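Local coordinates for putative lipoprotein (Parabacteroides distasonis ATCC 8503, PDB 3JX8) that is of unknown function but probably belongs to the cell envelope as a lipoprotein whose adhesin-like domain may serve in cell adhesion or lipid binding, at residues I26-S31 and Y89-N94; A32-E37 and G64-Y69; L45-D50 and D55-E60. All blocks are in the same frame, centred on the assembly; numbering follows the deposited sequence. Where two conformers were deposited one is given.

Interaction 1 (I26-S31 and Y89-N94)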
ATOM      1  N   ILE A  26      13.648   5.365 -17.558  1.00 25.73           N
ATOM      2  CA  ILE A  26      13.417   4.014 -18.109  1.00 24.44           C
ATOM      3  C   ILE A  26      12.049   3.502 -17.703  1.00 24.98           C
ATOM      4  O   ILE A  26      11.719   3.502 -16.523  1.00 25.16           O
ATOM      5  CB  ILE A  26      14.458   2.989 -17.617  1.00 24.35           C
ATOM      6  CG1 ILE A  26      15.879   3.332 -18.117  1.00 22.77           C
ATOM      7  CG2 ILE A  26      14.068   1.563 -18.067  1.00 22.03           C
ATOM      8  CD1 ILE A  26      17.013   2.468 -17.449  1.00 21.57           C
ATOM      9  N   THR A  27      11.262   3.067 -18.691  1.00 24.91           N
ATOM     10  CA  THR A  27      10.064   2.277 -18.488  1.00 25.03           C
ATOM     11  C   THR A  27      10.403   0.894 -18.993  1.00 25.06           C
ATOM     12  O   THR A  27      10.590   0.716 -20.200  1.00 25.37           O
ATOM     13  CB  THR A  27       8.894   2.794 -19.341  1.00 24.65           C
ATOM     14  OG1 THR A  27       8.528   4.071 -18.865  1.00 25.00           O
ATOM     15  CG2 THR A  27       7.693   1.886 -19.219  1.00 25.34           C
ATOM     16  N   PHE A  28      10.467  -0.079 -18.100  1.00 24.45           N
ATOM     17  CA  PHE A  28      10.859  -1.449 -18.445  1.00 24.50           C
ATOM     18  C   PHE A  28       9.829  -2.417 -17.934  1.00 24.39           C
ATOM     19  O   PHE A  28       9.642  -2.526 -16.738  1.00 25.31           O
ATOM     20  CB  PHE A  28      12.192  -1.772 -17.798  1.00 24.52           C
ATOM     21  CG  PHE A  28      12.535  -3.235 -17.796  1.00 25.98           C
ATOM     22  CD1 PHE A  28      12.382  -4.009 -18.941  1.00 28.19           C
ATOM     23  CD2 PHE A  28      13.083  -3.820 -16.664  1.00 29.49           C
ATOM     24  CE1 PHE A  28      12.700  -5.371 -18.939  1.00 27.38           C
ATOM     25  CE2 PHE A  28      13.413  -5.192 -16.642  1.00 30.01           C
ATOM     26  CZ  PHE A  28      13.222  -5.958 -17.795  1.00 28.53           C
ATOM     27  N   VAL A  29       9.154  -3.125 -18.821  1.00 24.03           N
ATOM     28  CA  VAL A  29       8.189  -4.117 -18.418  1.00 23.45           C
ATOM     29  C   VAL A  29       8.671  -5.434 -18.969  1.00 23.99           C
ATOM     30  O   VAL A  29       8.917  -5.555 -20.180  1.00 23.95           O
ATOM     31  CB  VAL A  29       6.823  -3.834 -19.046  1.00 23.71           C
ATOM     32  CG1 VAL A  29       5.814  -4.970 -18.691  1.00 22.16           C
ATOM     33  CG2 VAL A  29       6.371  -2.409 -18.707  1.00 22.50           C
ATOM     34  N   GLY A  30       8.755  -6.439 -18.121  1.00 24.83           N
ATOM     35  CA  GLY A  30       9.143  -7.767 -18.582  1.00 25.49           C
ATOM     36  C   GLY A  30      10.086  -8.511 -17.671  1.00 26.19           C
ATOM     37  O   GLY A  30      10.384  -8.078 -16.547  1.00 26.69           O
ATOM     38  N   SER A  31      10.558  -9.648 -18.186  1.00 26.70           N
ATOM     39  CA  SER A  31      11.287 -10.637 -17.396  1.00 26.43           C
ATOM     40  C   SER A  31      12.776 -10.655 -17.664  1.00 25.98           C
ATOM     41  O   SER A  31      13.463 -11.535 -17.157  1.00 25.66           O
ATOM     42  CB  SER A  31      10.723 -12.042 -17.672  1.00 26.39           C
ATOM     43  OG  SER A  31      11.018 -12.469 -19.001  1.00 27.91           O
ATOM     44  N   TYR A  89      16.639 -13.656 -22.349  1.00 24.13           N
ATOM     45  CA  TYR A  89      16.216 -12.261 -22.461  1.00 23.93           C
ATOM     46  C   TYR A  89      17.136 -11.408 -21.618  1.00 24.19           C
ATOM     47  O   TYR A  89      17.084 -11.462 -20.389  1.00 23.22           O
ATOM     48  CB  TYR A  89      14.746 -12.113 -22.073  1.00 24.29           C
ATOM     49  CG  TYR A  89      14.095 -10.771 -22.353  1.00 25.43           C
ATOM     50  CD1 TYR A  89      14.706  -9.783 -23.141  1.00 25.08           C
ATOM     51  CD2 TYR A  89      12.829 -10.499 -21.851  1.00 25.85           C
ATOM     52  CE1 TYR A  89      14.078  -8.566 -23.375  1.00 24.88           C
ATOM     53  CE2 TYR A  89      12.195  -9.283 -22.110  1.00 26.49           C
ATOM     54  CZ  TYR A  89      12.824  -8.327 -22.858  1.00 25.83           C
ATOM     55  OH  TYR A  89      12.177  -7.147 -23.113  1.00 25.33           O
ATOM     56  N   LYS A  90      18.020 -10.673 -22.301  1.00 24.13           N
ATOM     57  CA  LYS A  90      19.053  -9.866 -21.671  1.00 24.33           C
ATOM     58  C   LYS A  90      19.044  -8.496 -22.316  1.00 24.66           C
ATOM     59  O   LYS A  90      18.881  -8.374 -23.556  1.00 25.28           O
ATOM     60  CB  LYS A  90      20.427 -10.489 -21.862  1.00 24.46           C
ATOM     61  CG  LYS A  90      20.581 -11.826 -21.194  1.00 26.73           C
ATOM     62  CD  LYS A  90      22.025 -12.372 -21.236  1.00 28.86           C
ATOM     63  CE  LYS A  90      22.376 -12.984 -22.559  1.00 30.25           C
ATOM     64  NZ  LYS A  90      23.804 -13.440 -22.603  1.00 28.95           N
ATOM     65  N   ILE A  91      19.227  -7.471 -21.490  1.00 23.62           N
ATOM     66  CA  ILE A  91      19.275  -6.107 -21.963  1.00 23.09           C
ATOM     67  C   ILE A  91      20.514  -5.450 -21.347  1.00 23.76           C
ATOM     68  O   ILE A  91      20.786  -5.612 -20.149  1.00 24.33           O
ATOM     69  CB  ILE A  91      18.022  -5.310 -21.529  1.00 23.11           C
ATOM     70  CG1 ILE A  91      16.751  -6.011 -22.038  1.00 21.63           C
ATOM     71  CG2 ILE A  91      18.133  -3.834 -22.008  1.00 21.05           C
ATOM     72  CD1 ILE A  91      15.422  -5.499 -21.433  1.00 20.27           C
ATOM     73  N   LYS A  92      21.281  -4.739 -22.165  1.00 23.54           N
ATOM     74  CA  LYS A  92      22.382  -3.927 -21.661  0.50 23.90           C
ATOM     75  C   LYS A  92      22.187  -2.510 -22.181  1.00 23.48           C
ATOM     76  O   LYS A  92      21.953  -2.293 -23.382  1.00 22.97           O
ATOM     77  CB  LYS A  92      23.731  -4.497 -22.092  0.50 24.28           C
ATOM     78  CG  LYS A  92      24.057  -5.825 -21.429  0.50 25.57           C
ATOM     79  CD  LYS A  92      25.502  -6.209 -21.626  0.50 27.40           C
ATOM     80  CE  LYS A  92      25.808  -7.529 -20.932  0.50 28.85           C
ATOM     81  NZ  LYS A  92      27.272  -7.659 -20.667  0.50 30.23           N
ATOM     82  N   SER A  93      22.250  -1.534 -21.287  1.00 22.72           N
ATOM     83  CA  SER A  93      22.086  -0.157 -21.751  1.00 22.50           C
ATOM     84  C   SER A  93      22.806   0.808 -20.850  1.00 22.55           C
ATOM     85  O   SER A  93      23.098   0.480 -19.706  1.00 22.73           O
ATOM     86  CB  SER A  93      20.595   0.208 -21.866  1.00 22.45           C
ATOM     87  OG  SER A  93      20.399   1.418 -22.574  1.00 20.84           O
ATOM     88  N   ASN A  94      23.117   1.981 -21.388  1.00 22.58           N
ATOM     89  CA  ASN A  94      23.630   3.071 -20.599  1.00 23.05           C
ATOM     90  C   ASN A  94      23.166   4.439 -21.093  1.00 23.41           C
ATOM     91  O   ASN A  94      22.743   4.604 -22.249  1.00 24.02           O
ATOM     92  CB  ASN A  94      25.146   2.990 -20.505  1.00 23.93           C
ATOM     93  CG  ASN A  94      25.830   3.047 -21.861  1.00 23.69           C
ATOM     94  OD1 ASN A  94      26.021   4.125 -22.432  1.00 25.75           O
ATOM     95  ND2 ASN A  94      26.228   1.898 -22.355  1.00 19.43           N
TER
HETATM   96  O   HOH W   1       9.466  -7.259 -22.250  1.00 30.37           O
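The ring of Tyr-89 meets Ser-31 at its edge, near the ring plane, with Ser-31 OG 3.9 Å from Tyr-89 CD2. Its two faces are taken by methyl groups: Ala-32 CB stands over one and Ile-49 CD1 over the opposite one, an apolar clamp suited to an aromatic ring. The phenol end is polar and is met by a water lying in the ring plane, 2.8 Å from Tyr-89 OH. The same water donates to the backbone oxygen of Val-29 at 2.7 Å (Val-29 O to water), so it bridges the two segments, which form no direct hydrogen bond. With Tyr-89 CG anti to its own nitrogen (chi1 -170°), the ring is carried across to the turn.

The second flat group, Phe-28, belongs to the apolar part. Its CE1 lies 3.7 Å from Ile-91 CD1, an oblique approach that is neither over the face nor at the edge, while Phe-34 packs with the same ring edge-to-face. Ile-91 suits its place because a beta-branched residue fits an extended strand and its long arm, extended at chi2 168°, carries the terminal methyl inward. The backbones themselves stay apart, with Phe-28 CA 10.2 Å from Ile-91 CA, and side chains fill the interval. At Gly-30 the chain takes a positive phi (139°) that is natural to glycine, and a sulfate, probably from the crystallisation liquor, lies close to the side chain of Ser-31.

Strand 25-29 ends here and the chain turns through Gly-30 and Ser-31 toward strand 33-38. Two sheets facing each other across a side-chain core, joined by such short turns, are characteristic of a beta-solenoid, consistent with the pectate-lyase-like clan of this adhesin head domain.

Interaction 2 (A32-E37 and G64-Y69)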
ATOM      1  N   ALA A  32      13.285  -9.672 -18.403  1.00 25.71           N
ATOM      2  CA  ALA A  32      14.703  -9.670 -18.791  1.00 25.67           C
ATOM      3  C   ALA A  32      15.620  -9.500 -17.587  1.00 25.91           C
ATOM      4  O   ALA A  32      15.226  -8.963 -16.561  1.00 26.00           O
ATOM      5  CB  ALA A  32      14.988  -8.558 -19.796  1.00 23.96           C
ATOM      6  N   ASP A  33      16.852  -9.953 -17.744  1.00 25.61           N
ATOM      7  CA  ASP A  33      17.962  -9.436 -16.957  1.00 25.95           C
ATOM      8  C   ASP A  33      18.491  -8.193 -17.665  1.00 25.33           C
ATOM      9  O   ASP A  33      19.031  -8.270 -18.775  1.00 25.33           O
ATOM     10  CB  ASP A  33      19.053 -10.480 -16.811  1.00 26.13           C
ATOM     11  CG  ASP A  33      18.606 -11.663 -15.963  1.00 28.87           C
ATOM     12  OD1 ASP A  33      17.814 -11.485 -15.009  1.00 30.80           O
ATOM     13  OD2 ASP A  33      19.069 -12.779 -16.222  1.00 33.35           O
ATOM     14  N   PHE A  34      18.296  -7.049 -17.022  1.00 24.75           N
ATOM     15  CA  PHE A  34      18.597  -5.751 -17.574  1.00 24.60           C
ATOM     16  C   PHE A  34      19.773  -5.222 -16.789  1.00 25.08           C
ATOM     17  O   PHE A  34      19.678  -5.039 -15.599  1.00 26.16           O
ATOM     18  CB  PHE A  34      17.355  -4.868 -17.408  1.00 24.45           C
ATOM     19  CG  PHE A  34      17.367  -3.548 -18.164  1.00 23.38           C
ATOM     20  CD1 PHE A  34      18.519  -2.777 -18.307  1.00 23.57           C
ATOM     21  CD2 PHE A  34      16.169  -3.035 -18.637  1.00 22.78           C
ATOM     22  CE1 PHE A  34      18.471  -1.549 -18.954  1.00 25.02           C
ATOM     23  CE2 PHE A  34      16.126  -1.822 -19.318  1.00 23.15           C
ATOM     24  CZ  PHE A  34      17.260  -1.083 -19.477  1.00 23.00           C
ATOM     25  N   GLU A  35      20.892  -4.993 -17.459  1.00 25.65           N
ATOM     26  CA  GLU A  35      22.053  -4.329 -16.865  1.00 26.06           C
ATOM     27  C   GLU A  35      22.162  -2.893 -17.340  1.00 24.61           C
ATOM     28  O   GLU A  35      22.245  -2.643 -18.548  1.00 24.11           O
ATOM     29  CB  GLU A  35      23.333  -5.016 -17.295  1.00 27.02           C
ATOM     30  CG  GLU A  35      23.513  -6.374 -16.756  1.00 31.77           C
ATOM     31  CD  GLU A  35      24.787  -7.019 -17.284  1.00 39.23           C
ATOM     32  OE1 GLU A  35      25.588  -6.336 -18.003  1.00 45.65           O
ATOM     33  OE2 GLU A  35      24.990  -8.208 -16.965  1.00 43.34           O
ATOM     34  N   TYR A  36      22.197  -1.961 -16.393  1.00 23.88           N
ATOM     35  CA  TYR A  36      22.255  -0.540 -16.708  1.00 23.77           C
ATOM     36  C   TYR A  36      23.446   0.070 -15.997  1.00 24.79           C
ATOM     37  O   TYR A  36      23.842  -0.388 -14.922  1.00 25.74           O
ATOM     38  CB  TYR A  36      20.953   0.190 -16.306  1.00 23.21           C
ATOM     39  CG  TYR A  36      21.073   1.698 -16.436  1.00 21.79           C
ATOM     40  CD1 TYR A  36      20.847   2.330 -17.644  1.00 22.10           C
ATOM     41  CD2 TYR A  36      21.470   2.477 -15.358  1.00 22.75           C
ATOM     42  CE1 TYR A  36      21.010   3.696 -17.773  1.00 22.44           C
ATOM     43  CE2 TYR A  36      21.642   3.832 -15.478  1.00 22.45           C
ATOM     44  CZ  TYR A  36      21.403   4.441 -16.691  1.00 23.22           C
ATOM     45  OH  TYR A  36      21.594   5.808 -16.826  1.00 25.68           O
ATOM     46  N   GLU A  37      24.019   1.098 -16.607  1.00 25.70           N
ATOM     47  CA  GLU A  37      25.010   1.953 -15.956  1.00 26.29           C
ATOM     48  C   GLU A  37      24.848   3.388 -16.416  1.00 26.18           C
ATOM     49  O   GLU A  37      24.422   3.652 -17.536  1.00 25.93           O
ATOM     50  CB  GLU A  37      26.456   1.522 -16.266  1.00 26.36           C
ATOM     51  CG  GLU A  37      26.820   0.061 -15.923  1.00 28.20           C
ATOM     52  CD  GLU A  37      26.765  -0.306 -14.421  1.00 28.69           C
ATOM     53  OE1 GLU A  37      26.788   0.586 -13.541  1.00 30.42           O
ATOM     54  OE2 GLU A  37      26.720  -1.525 -14.113  1.00 29.23           O
ATOM     55  N   GLY A  64      13.115  11.447 -24.260  1.00 29.84           N
ATOM     56  CA  GLY A  64      14.105  11.188 -23.244  1.00 29.21           C
ATOM     57  C   GLY A  64      13.853  10.028 -22.312  1.00 28.15           C
ATOM     58  O   GLY A  64      14.453   9.986 -21.238  1.00 28.06           O
ATOM     59  N   THR A  65      12.993   9.094 -22.729  1.00 27.30           N
ATOM     60  CA  THR A  65      12.688   7.890 -21.971  1.00 26.29           C
ATOM     61  C   THR A  65      12.926   6.628 -22.789  1.00 26.05           C
ATOM     62  O   THR A  65      12.410   6.503 -23.896  1.00 26.38           O
ATOM     63  CB  THR A  65      11.223   7.910 -21.504  1.00 26.40           C
ATOM     64  OG1 THR A  65      11.034   9.067 -20.687  1.00 26.86           O
ATOM     65  CG2 THR A  65      10.865   6.679 -20.691  1.00 25.52           C
ATOM     66  N   LEU A  66      13.720   5.710 -22.234  1.00 25.16           N
ATOM     67  CA  LEU A  66      13.908   4.390 -22.782  1.00 24.63           C
ATOM     68  C   LEU A  66      12.687   3.561 -22.405  1.00 24.79           C
ATOM     69  O   LEU A  66      12.349   3.414 -21.225  1.00 24.34           O
ATOM     70  CB  LEU A  66      15.197   3.738 -22.250  1.00 24.14           C
ATOM     71  CG  LEU A  66      15.408   2.268 -22.632  1.00 24.59           C
ATOM     72  CD1 LEU A  66      15.574   2.101 -24.138  1.00 24.01           C
ATOM     73  CD2 LEU A  66      16.590   1.659 -21.854  1.00 22.32           C
ATOM     74  N   LYS A  67      12.044   3.020 -23.418  1.00 24.57           N
ATOM     75  CA  LYS A  67      10.855   2.235 -23.260  1.00 25.66           C
ATOM     76  C   LYS A  67      11.080   0.851 -23.841  1.00 24.99           C
ATOM     77  O   LYS A  67      11.365   0.725 -25.053  1.00 25.44           O
ATOM     78  CB  LYS A  67       9.720   2.921 -23.996  1.00 26.35           C
ATOM     79  CG  LYS A  67       9.377   4.282 -23.440  1.00 30.58           C
ATOM     80  CD  LYS A  67       8.382   4.986 -24.353  1.00 36.05           C
ATOM     81  CE  LYS A  67       8.026   6.372 -23.833  1.00 41.01           C
ATOM     82  NZ  LYS A  67       6.737   6.915 -24.433  1.00 43.99           N
ATOM     83  N   ILE A  68      10.961  -0.172 -22.984  1.00 23.94           N
ATOM     84  CA  ILE A  68      11.079  -1.585 -23.367  1.00 23.39           C
ATOM     85  C   ILE A  68       9.896  -2.327 -22.746  1.00 23.77           C
ATOM     86  O   ILE A  68       9.801  -2.455 -21.524  1.00 23.92           O
ATOM     87  CB  ILE A  68      12.429  -2.209 -22.917  1.00 22.92           C
ATOM     88  CG1 ILE A  68      13.577  -1.516 -23.657  1.00 23.37           C
ATOM     89  CG2 ILE A  68      12.474  -3.746 -23.176  1.00 20.94           C
ATOM     90  CD1 ILE A  68      14.986  -1.932 -23.218  1.00 20.31           C
ATOM     91  N   TYR A  69       8.979  -2.794 -23.574  1.00 24.05           N
ATOM     92  CA  TYR A  69       7.836  -3.536 -23.061  1.00 24.68           C
ATOM     93  C   TYR A  69       7.138  -4.283 -24.177  1.00 24.69           C
ATOM     94  O   TYR A  69       7.286  -3.911 -25.347  1.00 23.73           O
ATOM     95  CB  TYR A  69       6.859  -2.572 -22.373  1.00 25.73           C
ATOM     96  CG  TYR A  69       6.466  -1.400 -23.221  1.00 27.75           C
ATOM     97  CD1 TYR A  69       5.468  -1.525 -24.154  1.00 31.52           C
ATOM     98  CD2 TYR A  69       7.055  -0.165 -23.065  1.00 32.89           C
ATOM     99  CE1 TYR A  69       5.088  -0.477 -24.944  1.00 34.36           C
ATOM    100  CE2 TYR A  69       6.670   0.915 -23.877  1.00 35.42           C
ATOM    101  CZ  TYR A  69       5.699   0.732 -24.808  1.00 36.89           C
ATOM    102  OH  TYR A  69       5.277   1.754 -25.628  1.00 45.51           O
TER
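Phe-34 makes apolar contacts with Leu-66 and Ile-68, two residues of strand 65-70 that lie on the same side of that strand. Leu-66 CD2 comes to the ring edge, in its plane, 3.7 Å from Phe-34 CZ. Ile-68 CD1 approaches obliquely and more loosely, 4.1 Å from Phe-34 CE2. Both aliphatic chains advance from the direction opposite to the phenylalanine, so the methyl groups meet the ring in the core, one at its edge and the other obliquely. Phe-34 reaches that far because its CG lies anti to the backbone nitrogen (chi1 -168°), sending the ring away from strand 33-38 toward the facing sheet. Leucine and isoleucine suit the answering positions: the forked end of Leu-66 offers a methyl to the ring, and Ile-68 combines a branch at CB, at home in a strand, with a longer arm that ends in the CD1 methyl.

Aromatic packing continues beyond the two segments, where the ring of Phe-109 meets that of Phe-34 with planes at about 45°.

Polar interactions lie elsewhere on these strands. Tyr-36 OH is hydrogen-bonded to Ser-95 OG, and the carboxylate of Glu-37 accepts from the backbone nitrogens of Ser-112 and Lys-113. Lys-67, whose side chain leaves the other side of strand 65-70, forms a salt bridge with Glu-62.

All three touching residues are buried, and no hydrogen bond crosses between the segments. The contact is therefore apolar; here cohesion probably comes from excluding water and fitting methyl groups to one ring, while the alignment of the strands is probably set largely by their backbone partners.

Interaction 3 (L45-D50 and D55-E60)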
ATOM      1  N   LEU A  45      22.180   0.834 -26.426  1.00 25.96           N
ATOM      2  CA  LEU A  45      21.205  -0.183 -26.101  1.00 25.61           C
ATOM      3  C   LEU A  45      21.453  -1.433 -26.908  1.00 25.68           C
ATOM      4  O   LEU A  45      21.544  -1.396 -28.137  1.00 25.12           O
ATOM      5  CB  LEU A  45      19.785   0.287 -26.383  1.00 25.29           C
ATOM      6  CG  LEU A  45      18.666  -0.740 -26.170  1.00 25.50           C
ATOM      7  CD1 LEU A  45      18.606  -1.298 -24.711  1.00 21.90           C
ATOM      8  CD2 LEU A  45      17.331  -0.154 -26.633  1.00 23.48           C
ATOM      9  N   SER A  46      21.471  -2.550 -26.202  1.00 25.59           N
ATOM     10  CA  SER A  46      21.520  -3.856 -26.815  1.00 25.63           C
ATOM     11  C   SER A  46      20.490  -4.777 -26.152  1.00 24.62           C
ATOM     12  O   SER A  46      20.383  -4.795 -24.934  1.00 24.85           O
ATOM     13  CB  SER A  46      22.930  -4.428 -26.637  1.00 25.60           C
ATOM     14  OG  SER A  46      22.953  -5.814 -26.915  1.00 27.58           O
ATOM     15  N   VAL A  47      19.775  -5.556 -26.959  1.00 23.84           N
ATOM     16  CA  VAL A  47      18.751  -6.493 -26.484  1.00 23.24           C
ATOM     17  C   VAL A  47      18.986  -7.853 -27.145  1.00 23.74           C
ATOM     18  O   VAL A  47      19.159  -7.939 -28.373  1.00 23.57           O
ATOM     19  CB  VAL A  47      17.324  -6.024 -26.847  1.00 22.95           C
ATOM     20  CG1 VAL A  47      16.278  -7.072 -26.403  1.00 21.27           C
ATOM     21  CG2 VAL A  47      17.027  -4.645 -26.262  1.00 21.14           C
ATOM     22  N   THR A  48      18.983  -8.903 -26.327  1.00 23.56           N
ATOM     23  CA  THR A  48      19.085 -10.269 -26.783  1.00 23.40           C
ATOM     24  C   THR A  48      17.810 -11.009 -26.370  1.00 24.19           C
ATOM     25  O   THR A  48      17.475 -11.095 -25.181  1.00 24.61           O
ATOM     26  CB  THR A  48      20.295 -10.952 -26.167  1.00 23.50           C
ATOM     27  OG1 THR A  48      21.480 -10.217 -26.502  1.00 23.14           O
ATOM     28  CG2 THR A  48      20.421 -12.423 -26.651  1.00 21.51           C
ATOM     29  N   ILE A  49      17.099 -11.555 -27.348  1.00 24.17           N
ATOM     30  CA  ILE A  49      15.881 -12.323 -27.071  1.00 23.81           C
ATOM     31  C   ILE A  49      15.674 -13.298 -28.235  1.00 24.84           C
ATOM     32  O   ILE A  49      16.259 -13.106 -29.330  1.00 25.47           O
ATOM     33  CB  ILE A  49      14.653 -11.351 -26.861  1.00 23.74           C
ATOM     34  CG1 ILE A  49      13.507 -12.054 -26.111  1.00 23.12           C
ATOM     35  CG2 ILE A  49      14.163 -10.723 -28.192  1.00 20.75           C
ATOM     36  CD1 ILE A  49      12.462 -11.088 -25.543  1.00 17.59           C
ATOM     37  N   ASP A  50      14.870 -14.336 -28.026  1.00 24.67           N
ATOM     38  CA  ASP A  50      14.492 -15.212 -29.117  1.00 24.51           C
ATOM     39  C   ASP A  50      14.070 -14.346 -30.315  1.00 24.82           C
ATOM     40  O   ASP A  50      13.291 -13.398 -30.171  1.00 24.93           O
ATOM     41  CB  ASP A  50      13.357 -16.164 -28.722  1.00 24.17           C
ATOM     42  CG  ASP A  50      13.686 -16.987 -27.471  1.00 23.52           C
ATOM     43  OD1 ASP A  50      13.773 -16.378 -26.394  1.00 23.36           O
ATOM     44  OD2 ASP A  50      13.841 -18.232 -27.550  1.00 22.96           O
ATOM     45  N   ASP A  55       9.361  -8.855 -32.780  1.00 25.09           N
ATOM     46  CA  ASP A  55       8.131  -8.379 -33.404  1.00 25.53           C
ATOM     47  C   ASP A  55       7.042  -8.036 -32.398  1.00 25.40           C
ATOM     48  O   ASP A  55       6.103  -7.326 -32.761  1.00 25.54           O
ATOM     49  CB  ASP A  55       7.548  -9.445 -34.342  1.00 26.19           C
ATOM     50  CG  ASP A  55       8.409  -9.685 -35.584  1.00 29.46           C
ATOM     51  OD1 ASP A  55       9.162  -8.754 -35.958  1.00 35.22           O
ATOM     52  OD2 ASP A  55       8.371 -10.814 -36.157  1.00 29.01           O
ATOM     53  N   TYR A  56       7.159  -8.544 -31.170  1.00 24.68           N
ATOM     54  CA  TYR A  56       6.170  -8.323 -30.123  1.00 24.81           C
ATOM     55  C   TYR A  56       6.616  -7.339 -29.053  1.00 24.93           C
ATOM     56  O   TYR A  56       5.928  -7.168 -28.066  1.00 25.21           O
ATOM     57  CB  TYR A  56       5.825  -9.659 -29.473  1.00 24.61           C
ATOM     58  CG  TYR A  56       5.206 -10.609 -30.450  1.00 25.71           C
ATOM     59  CD1 TYR A  56       6.000 -11.457 -31.212  1.00 27.45           C
ATOM     60  CD2 TYR A  56       3.823 -10.644 -30.658  1.00 27.24           C
ATOM     61  CE1 TYR A  56       5.451 -12.327 -32.139  1.00 26.46           C
ATOM     62  CE2 TYR A  56       3.272 -11.513 -31.582  1.00 27.44           C
ATOM     63  CZ  TYR A  56       4.110 -12.358 -32.308  1.00 27.63           C
ATOM     64  OH  TYR A  56       3.616 -13.235 -33.227  1.00 31.26           O
ATOM     65  N   LEU A  57       7.762  -6.699 -29.249  1.00 25.49           N
ATOM     66  CA  LEU A  57       8.416  -5.915 -28.214  1.00 26.12           C
ATOM     67  C   LEU A  57       8.601  -4.475 -28.700  1.00 26.53           C
ATOM     68  O   LEU A  57       8.919  -4.254 -29.855  1.00 27.66           O
ATOM     69  CB  LEU A  57       9.781  -6.566 -27.941  1.00 26.29           C
ATOM     70  CG  LEU A  57      10.572  -6.323 -26.676  1.00 27.12           C
ATOM     71  CD1 LEU A  57       9.762  -6.816 -25.466  1.00 24.06           C
ATOM     72  CD2 LEU A  57      11.972  -7.009 -26.766  1.00 26.75           C
ATOM     73  N   VAL A  58       8.363  -3.497 -27.844  1.00 26.03           N
ATOM     74  CA  VAL A  58       8.736  -2.104 -28.119  1.00 25.15           C
ATOM     75  C   VAL A  58      10.080  -1.895 -27.467  1.00 25.38           C
ATOM     76  O   VAL A  58      10.268  -2.313 -26.322  1.00 24.77           O
ATOM     77  CB  VAL A  58       7.717  -1.112 -27.509  1.00 25.43           C
ATOM     78  CG1 VAL A  58       8.227   0.333 -27.624  1.00 23.88           C
ATOM     79  CG2 VAL A  58       6.328  -1.322 -28.157  1.00 23.80           C
ATOM     80  N   THR A  59      11.031  -1.318 -28.208  1.00 25.86           N
ATOM     81  CA  THR A  59      12.372  -1.016 -27.696  1.00 26.89           C
ATOM     82  C   THR A  59      12.844   0.281 -28.329  1.00 28.25           C
ATOM     83  O   THR A  59      13.348   0.274 -29.444  1.00 28.96           O
ATOM     84  CB  THR A  59      13.390  -2.097 -28.064  1.00 27.19           C
ATOM     85  OG1 THR A  59      13.443  -2.217 -29.489  1.00 27.57           O
ATOM     86  CG2 THR A  59      13.049  -3.444 -27.470  1.00 25.85           C
ATOM     87  N   GLU A  60      12.666   1.407 -27.648  1.00 29.42           N
ATOM     88  CA  GLU A  60      13.005   2.690 -28.220  1.00 30.05           C
ATOM     89  C   GLU A  60      13.144   3.761 -27.160  1.00 30.31           C
ATOM     90  O   GLU A  60      12.652   3.606 -26.031  1.00 29.97           O
ATOM     91  CB  GLU A  60      11.907   3.131 -29.191  1.00 30.48           C
ATOM     92  CG  GLU A  60      10.596   3.489 -28.505  1.00 33.47           C
ATOM     93  CD  GLU A  60       9.417   3.640 -29.454  1.00 38.66           C
ATOM     94  OE1 GLU A  60       9.422   3.080 -30.566  1.00 42.51           O
ATOM     95  OE2 GLU A  60       8.449   4.311 -29.066  1.00 43.66           O
TER
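Val-47 and Ile-49 face Leu-57 and Thr-59 inside a beta-arch, a strand-turn-strand unit whose two arms lie in different sheets and meet through side chains. Strands 45-50 and 57-60 run nearly antiparallel, at 161°, and their axes come within 9.2 Å, too far for backbone pairing. Only four residues link the two segments.

Leu-57 is the central piece. Its CD2 methyl meets both Val-47 and Ile-49, lying 4.3 Å from Val-47 CG1 and also 4.3 Å from Ile-49 CD1. The other methyl of the valine, Val-47 CG2, is 4.3 Å from Thr-59 CG2. Threonine suits this place by being two-faced: with chi1 at 59° its hydroxyl sits between backbone nitrogen and carbonyl carbon, and the methyl is presented to the valine. Valine and isoleucine, branched at CB, fit the extended backbone, and the longer Ile-49 reaches across near the bend of the arch.

Outside the segments, Tyr-89 and Leu-84 also pack on Leu-57. Past the end of the apolar row, Asp-50 OD2 accepts a hydrogen bond from Gly-11 N and is also hydrogen-bonded to Thr-87 OG1.

Every contact across the arch joins carbon to carbon at a rather loose van der Waals distance, so its cohesion probably comes from burying methyl groups, with hydrogen bonding left to the neighbours of each strand.

All three contacts span the same core between two facing sheets at the N-terminal end of the solenoid. The centres of interactions 1 and 2 are about 3 Å apart, and interaction 3 lies about 9 Å from interaction 1 and 10 Å from interaction 2. Along the chain they are concentric: 45-50 with 55-60 is innermost, 32-37 with 64-69 encloses it, and 26-31 with 89-94 is outermost. In one sheet strands 44-50, 89-95 and 33-38 are successive neighbours; in the other, 57-62, 65-70 and 25-29. Backbone pairing within each sheet thus joins the contacts into one continuous core, from which the parallel strands of the later turns continue.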